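Local coordinates for protein tryptophan--tRNA ligase (Aeropyrum pernix, PDB 3A04) that catalyses the ATP-dependent joining of L-tryptophan to its cognate tRNA, with release of AMP and diphosphate, at residues A[158-161]-A[162-165]; A[230-233]-A[234-238]; A[307-310]-A[311-315]; A[340-343]-A[344-347]. One frame throughout, in Å; residues are numbered along the deposited sequence. Where two conformers were deposited one is given.

Overall arrangement
Four short-range contacts, met along the chain in numerical order, fall into two clusters on opposite sides of this class I synthetase subunit. Contact 1 on helix 156-165 and contact 2, where the chain leaves helix 219-231, have centres about 12 Å apart and touch through F165 and M232, among others; both reach the second subunit. Contacts 3 and 4 lie on helices 304-313 and 334-364, their centres about 11 Å apart, with M314 packed on I340 and L313 on A341. The two clusters are about 40 to 50 Å apart between centres. One belongs to the dimer interface, the other to the metal-binding side, close to the iron-sulfur cluster and to two cadmium ions.

Contact 1. Residues A[158-161]-A[162-165]; sequences YFRL and IQLF
On helix 156-165, which helps to build the subunit interface of this dimeric synthetase, L161 and F165 form a pair one turn apart. Their side chains run side by side in the same direction. CB of L161 stands over the F165 ring in a CH-pi contact, 4.0 Å from the centroid and 24° off the ring normal, and L161 CD2 reaches the rim at CE1 and CZ. F165 is brought there by a first torsion that sets CG anti to its own carbonyl carbon (chi1 -67°), folding the ring back on the preceding turn. The carbonyl oxygen of L161 also lies over the ring, and it accepts a hydrogen bond from F165 N at 2.7 Å, the donor tilted 26° from the carbonyl plane. An alanine at F165 takes away the ring face on which L161 CB rests, and is likely to leave a gap beside L197 and M232, which the ring also touches. In the class I fold this helix follows directly on strand 147-150, an outer strand of the Rossmann-type sheet, and its far face meets the other copy: R160 NE bonds to T152 O, and Q163 NE2 to Q151 O, of the second subunit. F159 has two conformers, so the fine detail of its packing on I162 and Q163 is uncertain. Y158, tethered by its hydroxyl to D195, brings CE2 to 4.0 Å from I162 CD1. R160 CG and L164 CD1, 4.1 Å apart, lie alongside one another, and L164 N bonds to R160 O at 2.9 Å.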
loop_
_atom_site.group_PDB
_atom_site.type_symbol
_atom_site.label_atom_id
_atom_site.label_comp_id
_atom_site.label_asym_id
_atom_site.label_seq_id
_atom_site.Cartn_x
_atom_site.Cartn_y
_atom_site.Cartn_z
ATOM N N TYR A 158 -4.342 -9.600 -0.857
ATOM C CA TYR A 158 -5.138 -8.374 -1.125
ATOM C C TYR A 158 -4.167 -7.238 -1.158
ATOM O O TYR A 158 -4.181 -6.398 -1.986
ATOM C CB TYR A 158 -6.058 -8.147 0.101
ATOM C CG TYR A 158 -6.687 -6.793 0.272
ATOM C CD1 TYR A 158 -7.867 -6.480 -0.402
ATOM C CD2 TYR A 158 -6.230 -5.913 1.225
ATOM C CE1 TYR A 158 -8.507 -5.257 -0.188
ATOM C CE2 TYR A 158 -6.845 -4.717 1.449
ATOM C CZ TYR A 158 -8.003 -4.417 0.808
ATOM O OH TYR A 158 -8.587 -3.205 1.091
ATOM N N PHE A 159 -3.271 -7.187 -0.214
ATOM C CA PHE A 159 -2.366 -6.070 -0.210
ATOM C C PHE A 159 -1.346 -6.167 -1.364
ATOM O O PHE A 159 -0.932 -5.179 -1.876
ATOM C CB PHE A 159 -1.516 -5.713 1.114
ATOM C CG PHE A 159 -0.988 -4.278 1.113
ATOM C CD1 PHE A 159 -1.811 -3.201 1.339
ATOM C CD2 PHE A 159 0.350 -4.001 0.889
ATOM C CE1 PHE A 159 -1.310 -1.936 1.311
ATOM C CE2 PHE A 159 0.806 -2.702 0.888
ATOM C CZ PHE A 159 -0.033 -1.715 1.082
ATOM N N ARG A 160 -0.959 -7.362 -1.742
ATOM C CA ARG A 160 -0.058 -7.472 -2.905
ATOM C C ARG A 160 -0.694 -6.853 -4.157
ATOM O O ARG A 160 -0.009 -6.249 -4.991
ATOM C CB ARG A 160 0.253 -8.940 -3.170
ATOM C CG ARG A 160 1.374 -9.099 -4.231
ATOM C CD ARG A 160 1.750 -10.598 -4.411
ATOM N NE ARG A 160 2.079 -11.276 -3.188
ATOM C CZ ARG A 160 1.693 -12.511 -2.888
ATOM N NH1 ARG A 160 0.942 -13.199 -3.729
ATOM N NH2 ARG A 160 2.081 -13.052 -1.752
ATOM N N LEU A 161 -2.028 -6.942 -4.318
ATOM C CA LEU A 161 -2.556 -6.300 -5.490
ATOM C C LEU A 161 -2.331 -4.812 -5.458
ATOM O O LEU A 161 -2.166 -4.199 -6.514
ATOM C CB LEU A 161 -4.130 -6.535 -5.607
ATOM C CG LEU A 161 -4.554 -7.994 -5.908
ATOM C CD1 LEU A 161 -6.095 -8.088 -5.742
ATOM C CD2 LEU A 161 -4.120 -8.305 -7.357
ATOM N N ILE A 162 -2.515 -4.228 -4.261
ATOM C CA ILE A 162 -2.367 -2.810 -4.114
ATOM C C ILE A 162 -0.936 -2.444 -4.492
ATOM O O ILE A 162 -0.710 -1.454 -5.232
ATOM C CB ILE A 162 -2.664 -2.349 -2.648
ATOM C CG1 ILE A 162 -4.154 -2.663 -2.269
ATOM C CG2 ILE A 162 -2.374 -0.829 -2.498
ATOM C CD1 ILE A 162 -4.426 -2.479 -0.731
ATOM N N GLN A 163 0.020 -3.229 -4.010
ATOM C CA GLN A 163 1.434 -2.951 -4.372
ATOM C C GLN A 163 1.718 -3.064 -5.889
ATOM O O GLN A 163 2.379 -2.212 -6.476
ATOM C CB GLN A 163 2.348 -3.905 -3.665
ATOM C CG GLN A 163 2.352 -3.788 -2.147
ATOM C CD GLN A 163 3.158 -4.928 -1.488
ATOM O OE1 GLN A 163 2.742 -6.109 -1.507
ATOM N NE2 GLN A 163 4.304 -4.574 -0.885
ATOM N N LEU A 164 1.135 -4.049 -6.524
ATOM C CA LEU A 164 1.373 -4.249 -7.950
ATOM C C LEU A 164 0.551 -3.258 -8.763
ATOM O O LEU A 164 1.042 -2.819 -9.787
ATOM C CB LEU A 164 1.044 -5.675 -8.360
ATOM C CG LEU A 164 1.912 -6.730 -7.601
ATOM C CD1 LEU A 164 1.556 -8.130 -8.173
ATOM C CD2 LEU A 164 3.402 -6.516 -7.706
ATOM N N PHE A 165 -0.662 -2.865 -8.294
ATOM C CA PHE A 165 -1.449 -1.877 -9.025
ATOM C C PHE A 165 -0.721 -0.558 -9.117
ATOM O O PHE A 165 -0.949 0.189 -10.097
ATOM C CB PHE A 165 -2.817 -1.559 -8.378
ATOM C CG PHE A 165 -3.796 -2.704 -8.391
ATOM C CD1 PHE A 165 -3.633 -3.803 -9.233
ATOM C CD2 PHE A 165 -4.961 -2.634 -7.594
ATOM C CE1 PHE A 165 -4.568 -4.869 -9.255
ATOM C CE2 PHE A 165 -5.912 -3.698 -7.614
ATOM C CZ PHE A 165 -5.714 -4.815 -8.449
#

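Contact 2. Residues A[230-233]-A[234-238]; sequences DRMA and GVVEL
M232 is the apolar centre around which V235, V236 and L238 gather. Its chain is bent at both chi2 and chi3, which turns the terminal methyl so that it touches both valines: CE lies 3.9 Å from V235 CG1 and 3.7 Å from V236 CG1. V236 holds that branch between its own backbone N and carbonyl carbon (chi1 68°), ordinarily a crowded position, and so presents it to the methionine. L238 comes alongside nearer the backbone, its CD1 4.0 Å from M232 CB. L164 on helix 156-165 closes over M232, and V236 also packs on F372 of the second subunit. The backbone around this cluster makes a type II beta turn, M232 to V235, as the chain leaves helix 219-231 on its way to strand 242-246. V235 N bonds to M232 O at 2.9 Å, and the same oxygen takes V236 N at 3.1 Å from the opposite face of its plane; two donors thus grip one carbonyl. G234 occupies the third position of the turn with a positive phi of 97°, where a side chain would collide with the carbonyl oxygen of A233. Its N-H is taken by E237, whose OE2 accepts it at 2.7 Å through the syn lone pair; a bend at chi2 folds the glutamate back over the turn beside A233. At the outer edge a water donates to both D230 OD1 and L238 O, the first of these at 2.8 Å, bridging the end of the helix to the loop that leads toward strand 242-246, while D230 OD1 also makes a salt bridge with R240.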
loop_
_atom_site.group_PDB
_atom_site.type_symbol
_atom_site.label_atom_id
_atom_site.label_comp_id
_atom_site.label_asym_id
_atom_site.label_seq_id
_atom_site.Cartn_x
_atom_site.Cartn_y
_atom_site.Cartn_z
ATOM N N ASP A 230 -7.347 -5.290 -16.606
ATOM C CA ASP A 230 -6.778 -5.563 -17.963
ATOM C C ASP A 230 -5.227 -5.422 -17.905
ATOM O O ASP A 230 -4.475 -6.225 -18.513
ATOM C CB ASP A 230 -7.265 -4.474 -18.918
ATOM C CG ASP A 230 -8.721 -4.584 -19.273
ATOM O OD1 ASP A 230 -9.401 -5.607 -19.040
ATOM O OD2 ASP A 230 -9.202 -3.624 -19.886
ATOM N N ARG A 231 -4.761 -4.383 -17.204
ATOM C CA ARG A 231 -3.299 -4.096 -17.114
ATOM C C ARG A 231 -2.535 -5.129 -16.278
ATOM O O ARG A 231 -1.295 -5.252 -16.400
ATOM C CB ARG A 231 -3.037 -2.683 -16.621
ATOM C CG ARG A 231 -3.504 -1.595 -17.635
ATOM C CD ARG A 231 -3.500 -0.238 -16.946
ATOM N NE ARG A 231 -4.176 0.733 -17.779
ATOM C CZ ARG A 231 -4.252 2.029 -17.528
ATOM N NH1 ARG A 231 -3.708 2.573 -16.423
ATOM N NH2 ARG A 231 -4.869 2.803 -18.406
ATOM N N MET A 232 -3.235 -5.908 -15.471
ATOM C CA MET A 232 -2.577 -6.980 -14.744
ATOM C C MET A 232 -2.407 -8.260 -15.563
ATOM O O MET A 232 -1.876 -9.226 -15.059
ATOM C CB MET A 232 -3.296 -7.297 -13.405
ATOM C CG MET A 232 -3.174 -6.096 -12.377
ATOM S SD MET A 232 -1.429 -5.816 -11.903
ATOM C CE MET A 232 -1.518 -7.258 -10.927
ATOM N N ALA A 233 -2.935 -8.329 -16.792
ATOM C CA ALA A 233 -2.787 -9.596 -17.584
ATOM C C ALA A 233 -1.323 -10.110 -17.639
ATOM O O ALA A 233 -0.438 -9.342 -17.845
ATOM C CB ALA A 233 -3.376 -9.418 -19.039
ATOM N N GLY A 234 -1.065 -11.379 -17.384
ATOM C CA GLY A 234 0.311 -11.846 -17.340
ATOM C C GLY A 234 0.891 -11.911 -15.922
ATOM O O GLY A 234 1.927 -12.559 -15.666
ATOM N N VAL A 235 0.251 -11.209 -14.994
ATOM C CA VAL A 235 0.688 -11.174 -13.621
ATOM C C VAL A 235 -0.323 -11.861 -12.764
ATOM O O VAL A 235 0.010 -12.790 -12.046
ATOM C CB VAL A 235 0.831 -9.698 -13.204
ATOM C CG1 VAL A 235 1.422 -9.586 -11.867
ATOM C CG2 VAL A 235 1.668 -9.016 -14.212
ATOM N N VAL A 236 -1.586 -11.453 -12.895
ATOM C CA VAL A 236 -2.614 -12.227 -12.273
ATOM C C VAL A 236 -3.865 -11.949 -13.153
ATOM O O VAL A 236 -4.139 -10.813 -13.602
ATOM C CB VAL A 236 -2.809 -11.818 -10.735
ATOM C CG1 VAL A 236 -3.345 -10.493 -10.655
ATOM C CG2 VAL A 236 -3.844 -12.727 -10.056
ATOM N N GLU A 237 -4.603 -13.009 -13.432
ATOM C CA GLU A 237 -5.679 -12.921 -14.419
ATOM C C GLU A 237 -6.982 -12.459 -13.682
ATOM O O GLU A 237 -7.490 -13.153 -12.767
ATOM C CB GLU A 237 -5.871 -14.324 -15.073
ATOM C CG GLU A 237 -4.611 -14.794 -15.936
ATOM C CD GLU A 237 -3.940 -13.653 -16.748
ATOM O OE1 GLU A 237 -4.558 -13.132 -17.694
ATOM O OE2 GLU A 237 -2.769 -13.267 -16.441
ATOM N N LEU A 238 -7.458 -11.293 -14.052
ATOM C CA LEU A 238 -8.616 -10.650 -13.402
ATOM C C LEU A 238 -9.628 -10.320 -14.452
ATOM O O LEU A 238 -9.292 -9.904 -15.551
ATOM C CB LEU A 238 -8.182 -9.373 -12.685
ATOM C CG LEU A 238 -7.140 -9.576 -11.566
ATOM C CD1 LEU A 238 -6.490 -8.241 -11.114
ATOM C CD2 LEU A 238 -7.732 -10.379 -10.347
HETATM O O HOH W 1 -9.425 -8.162 -17.804
#

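Contact 3. Residues A[307-310]-A[311-315]; sequences HMDL and YHLMP. With CD (cadmium ion), chain D.
A cadmium site marks one side of helix 304-313, where H307 and Y311 lie side by side. H307 NE2 binds the ion at 2.5 Å, two waters adding to the shell, while its ND1 is hydrogen-bonded to the carbonyl oxygen of C303, a residue of the iron-sulfur pocket. At the edge of the imidazole, Y311 CE1 comes to 4.0 Å from H307 CD2. The phenol hydroxyl continues to K247 O. Further on, the helix widens into a pi-type turn: M308 O accepts both H312 N and L313 N, the latter at 2.9 Å and nearly straight (164°). H312, within this turn, meets F85 of the 'HIGH' region edge-to-face and bonds to K88 NZ. M314 N then bonds to D309 O. M314, extended beyond CG, runs along D309, with CE 3.6 Å from D309 OD1 and SD 3.6 Å from D309 CG. A341 packs against OD1, and V320 also touches this side chain, which lies about 6 Å from the iron-sulfur cluster. D309 OD1 is buried with no polar partner in the model, a condition that would probably raise the pKa of this aspartate and favour its protonated form.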
loop_
_atom_site.group_PDB
_atom_site.type_symbol
_atom_site.label_atom_id
_atom_site.label_comp_id
_atom_site.label_asym_id
_atom_site.label_seq_id
_atom_site.Cartn_x
_atom_site.Cartn_y
_atom_site.Cartn_z
ATOM N N HIS A 307 -40.346 10.691 -2.750
ATOM C CA HIS A 307 -39.153 9.823 -2.947
ATOM C C HIS A 307 -38.843 8.889 -1.774
ATOM O O HIS A 307 -38.405 7.794 -1.986
ATOM C CB HIS A 307 -37.960 10.686 -3.357
ATOM C CG HIS A 307 -38.093 11.195 -4.740
ATOM N ND1 HIS A 307 -38.749 12.377 -5.034
ATOM C CD2 HIS A 307 -37.754 10.641 -5.938
ATOM C CE1 HIS A 307 -38.727 12.572 -6.349
ATOM N NE2 HIS A 307 -38.149 11.526 -6.913
ATOM N N MET A 308 -39.099 9.302 -0.538
ATOM C CA MET A 308 -39.000 8.361 0.579
ATOM C C MET A 308 -39.985 7.185 0.359
ATOM O O MET A 308 -39.659 6.035 0.603
ATOM C CB MET A 308 -39.396 9.054 1.908
ATOM C CG MET A 308 -38.246 9.833 2.571
ATOM S SD MET A 308 -36.903 8.785 3.206
ATOM C CE MET A 308 -37.574 7.911 4.619
ATOM N N ASP A 309 -41.236 7.476 -0.029
ATOM C CA ASP A 309 -42.190 6.370 -0.352
ATOM C C ASP A 309 -41.699 5.484 -1.481
ATOM O O ASP A 309 -41.754 4.276 -1.417
ATOM C CB ASP A 309 -43.559 6.982 -0.791
ATOM C CG ASP A 309 -44.317 7.599 0.379
ATOM O OD1 ASP A 309 -44.061 7.203 1.521
ATOM O OD2 ASP A 309 -45.138 8.497 0.150
ATOM N N LEU A 310 -41.180 6.117 -2.532
ATOM C CA LEU A 310 -40.760 5.370 -3.724
ATOM C C LEU A 310 -39.490 4.483 -3.463
ATOM O O LEU A 310 -39.377 3.343 -3.996
ATOM C CB LEU A 310 -40.448 6.421 -4.833
ATOM C CG LEU A 310 -40.282 5.764 -6.229
ATOM C CD1 LEU A 310 -41.627 5.311 -6.911
ATOM C CD2 LEU A 310 -39.446 6.704 -7.063
ATOM N N TYR A 311 -38.540 5.005 -2.658
ATOM C CA TYR A 311 -37.230 4.321 -2.495
ATOM C C TYR A 311 -37.280 3.311 -1.359
ATOM O O TYR A 311 -36.529 2.339 -1.393
ATOM C CB TYR A 311 -36.102 5.319 -2.180
ATOM C CG TYR A 311 -35.443 5.928 -3.358
ATOM C CD1 TYR A 311 -36.160 6.747 -4.207
ATOM C CD2 TYR A 311 -34.097 5.633 -3.672
ATOM C CE1 TYR A 311 -35.559 7.313 -5.360
ATOM C CE2 TYR A 311 -33.482 6.214 -4.788
ATOM C CZ TYR A 311 -34.222 7.060 -5.606
ATOM O OH TYR A 311 -33.677 7.646 -6.715
ATOM N N HIS A 312 -38.150 3.553 -0.374
ATOM C CA HIS A 312 -38.198 2.766 0.886
ATOM C C HIS A 312 -39.544 2.409 1.463
ATOM O O HIS A 312 -39.734 1.278 1.863
ATOM C CB HIS A 312 -37.457 3.519 2.010
ATOM C CG HIS A 312 -36.042 3.856 1.638
ATOM N ND1 HIS A 312 -35.054 2.899 1.635
ATOM C CD2 HIS A 312 -35.475 5.008 1.187
ATOM C CE1 HIS A 312 -33.912 3.461 1.250
ATOM N NE2 HIS A 312 -34.147 4.736 0.960
ATOM N N LEU A 313 -40.399 3.402 1.685
ATOM C CA LEU A 313 -41.526 3.196 2.672
ATOM C C LEU A 313 -42.737 2.413 2.110
ATOM O O LEU A 313 -43.515 1.805 2.879
ATOM C CB LEU A 313 -42.012 4.554 3.257
ATOM C CG LEU A 313 -40.948 5.370 3.987
ATOM C CD1 LEU A 313 -41.484 6.765 4.422
ATOM C CD2 LEU A 313 -40.212 4.497 5.114
ATOM N N MET A 314 -42.862 2.433 0.775
ATOM C CA MET A 314 -43.965 1.776 0.079
ATOM C C MET A 314 -43.461 0.804 -1.003
ATOM O O MET A 314 -43.444 1.164 -2.170
ATOM C CB MET A 314 -44.911 2.812 -0.557
ATOM C CG MET A 314 -45.650 3.648 0.473
ATOM S SD MET A 314 -46.721 4.975 -0.206
ATOM C CE MET A 314 -47.324 5.714 1.320
ATOM N N PRO A 315 -43.006 -0.399 -0.596
ATOM C CA PRO A 315 -42.575 -1.397 -1.563
ATOM C C PRO A 315 -43.680 -1.839 -2.519
ATOM O O PRO A 315 -43.384 -2.403 -3.596
ATOM C CB PRO A 315 -42.169 -2.581 -0.693
ATOM C CG PRO A 315 -42.761 -2.277 0.676
ATOM C CD PRO A 315 -42.645 -0.809 0.772
HETATM CD CD CD D . -37.319 11.040 -9.198
HETATM O O HOH W 2 -35.543 11.838 -8.674
HETATM O O HOH W 3 -36.868 8.447 -9.010
#

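Contact 4. Residues A[340-343]-A[344-347]; sequences IAWE and KLER. With CD (cadmium ion), chain C.
On helix 334-364, K344 sets CG beside its own backbone N (chi1 -61°), 3.4 Å from I340 O; a bend at chi2 then turns the rest of the chain, whose amine makes a salt bridge with E319. L345 follows, bonding through its N to A341 O. At the edge of the indole, L345 CD2 lies 3.8 Å from W342 CE3. E346 crosses the same indole at about a right angle. Its CB stands over one face, 3.8 Å from the centroid of the six-membered ring, and its OE1 takes a weak, strongly bent hydrogen bond (124°) from W342 NE1. W342 can serve both residues because its CG is anti to the backbone N (chi1 164°), while helix 272-280 packs against the ring and R276 adds a cation-pi contact. A leucine at W342 removes both the ring and the N-H that E346 meets, and the carboxylate, though still on the cadmium, would probably be freer to turn. R347 closes the turn with a weak bond from its N to E343 O. Between E343 and E346 sits a cadmium ion, held by E343 through OE1 at 2.2 Å and OE2 at 2.6 Å, and by E346 OE1 at 2.4 Å. E343 OE1 and E346 OE2, both acceptors, stand 2.9 Å apart; such closeness is probably tolerable because the divalent cation offsets their charge, and without it the two would be expected to spread.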
loop_
_atom_site.group_PDB
_atom_site.type_symbol
_atom_site.label_atom_id
_atom_site.label_comp_id
_atom_site.label_asym_id
_atom_site.label_seq_id
_atom_site.Cartn_x
_atom_site.Cartn_y
_atom_site.Cartn_z
ATOM N N ILE A 340 -49.057 9.809 6.502
ATOM C CA ILE A 340 -49.098 8.466 5.902
ATOM C C ILE A 340 -47.650 7.842 5.788
ATOM O O ILE A 340 -47.382 6.679 6.157
ATOM C CB ILE A 340 -49.777 8.527 4.496
ATOM C CG1 ILE A 340 -51.340 8.632 4.580
ATOM C CG2 ILE A 340 -49.544 7.212 3.641
ATOM C CD1 ILE A 340 -51.960 9.115 3.091
ATOM N N ALA A 341 -46.736 8.640 5.290
ATOM C CA ALA A 341 -45.325 8.192 5.152
ATOM C C ALA A 341 -44.780 7.975 6.558
ATOM O O ALA A 341 -44.107 6.975 6.788
ATOM C CB ALA A 341 -44.566 9.255 4.456
ATOM N N TRP A 342 -45.158 8.852 7.521
ATOM C CA TRP A 342 -44.642 8.696 8.886
ATOM C C TRP A 342 -45.047 7.385 9.481
ATOM O O TRP A 342 -44.208 6.692 10.105
ATOM C CB TRP A 342 -44.969 9.901 9.836
ATOM C CG TRP A 342 -44.752 9.439 11.224
ATOM C CD1 TRP A 342 -45.742 9.142 12.155
ATOM C CD2 TRP A 342 -43.501 9.026 11.820
ATOM N NE1 TRP A 342 -45.164 8.632 13.305
ATOM C CE2 TRP A 342 -43.799 8.552 13.132
ATOM C CE3 TRP A 342 -42.150 9.052 11.391
ATOM C CZ2 TRP A 342 -42.801 8.090 14.023
ATOM C CZ3 TRP A 342 -41.141 8.603 12.287
ATOM C CH2 TRP A 342 -41.480 8.131 13.600
ATOM N N GLU A 343 -46.325 6.965 9.290
ATOM C CA GLU A 343 -46.731 5.693 9.874
ATOM C C GLU A 343 -45.994 4.498 9.323
ATOM O O GLU A 343 -45.738 3.482 10.034
ATOM C CB GLU A 343 -48.284 5.468 9.758
ATOM C CG GLU A 343 -49.070 6.527 10.571
ATOM C CD GLU A 343 -48.942 6.407 12.111
ATOM O OE1 GLU A 343 -48.008 5.879 12.654
ATOM O OE2 GLU A 343 -49.783 6.871 12.848
ATOM N N LYS A 344 -45.635 4.590 8.042
ATOM C CA LYS A 344 -44.834 3.505 7.475
ATOM C C LYS A 344 -43.416 3.521 8.136
ATOM O O LYS A 344 -42.841 2.469 8.494
ATOM C CB LYS A 344 -44.650 3.783 5.980
ATOM C CG LYS A 344 -45.892 3.853 5.120
ATOM C CD LYS A 344 -46.394 2.465 4.909
ATOM C CE LYS A 344 -47.582 2.474 3.921
ATOM N NZ LYS A 344 -48.355 1.208 4.111
ATOM N N LEU A 345 -42.862 4.704 8.258
ATOM C CA LEU A 345 -41.492 4.867 8.823
ATOM C C LEU A 345 -41.419 4.470 10.338
ATOM O O LEU A 345 -40.522 3.852 10.801
ATOM C CB LEU A 345 -41.053 6.328 8.662
ATOM C CG LEU A 345 -39.653 6.725 9.203
ATOM C CD1 LEU A 345 -38.537 5.786 8.551
ATOM C CD2 LEU A 345 -39.373 8.240 8.896
ATOM N N GLU A 346 -42.466 4.772 11.089
ATOM C CA GLU A 346 -42.487 4.494 12.477
ATOM C C GLU A 346 -42.482 3.043 12.694
ATOM O O GLU A 346 -41.774 2.538 13.544
ATOM C CB GLU A 346 -43.826 5.051 13.035
ATOM C CG GLU A 346 -44.363 4.265 14.219
ATOM C CD GLU A 346 -45.741 4.865 14.638
ATOM O OE1 GLU A 346 -45.750 6.063 15.006
ATOM O OE2 GLU A 346 -46.696 4.074 14.534
ATOM N N ARG A 347 -43.265 2.305 11.948
ATOM C CA ARG A 347 -43.228 0.867 12.047
ATOM C C ARG A 347 -41.861 0.263 11.584
ATOM O O ARG A 347 -41.286 -0.669 12.201
ATOM C CB ARG A 347 -44.296 0.289 11.157
ATOM C CG ARG A 347 -44.482 -1.068 11.541
ATOM C CD ARG A 347 -45.855 -1.440 11.373
ATOM N NE ARG A 347 -46.812 -1.190 12.445
ATOM C CZ ARG A 347 -47.990 -1.837 12.410
ATOM N NH1 ARG A 347 -48.183 -2.705 11.415
ATOM N NH2 ARG A 347 -48.959 -1.668 13.313
HETATM CD CD CD C . -48.035 6.555 14.776
#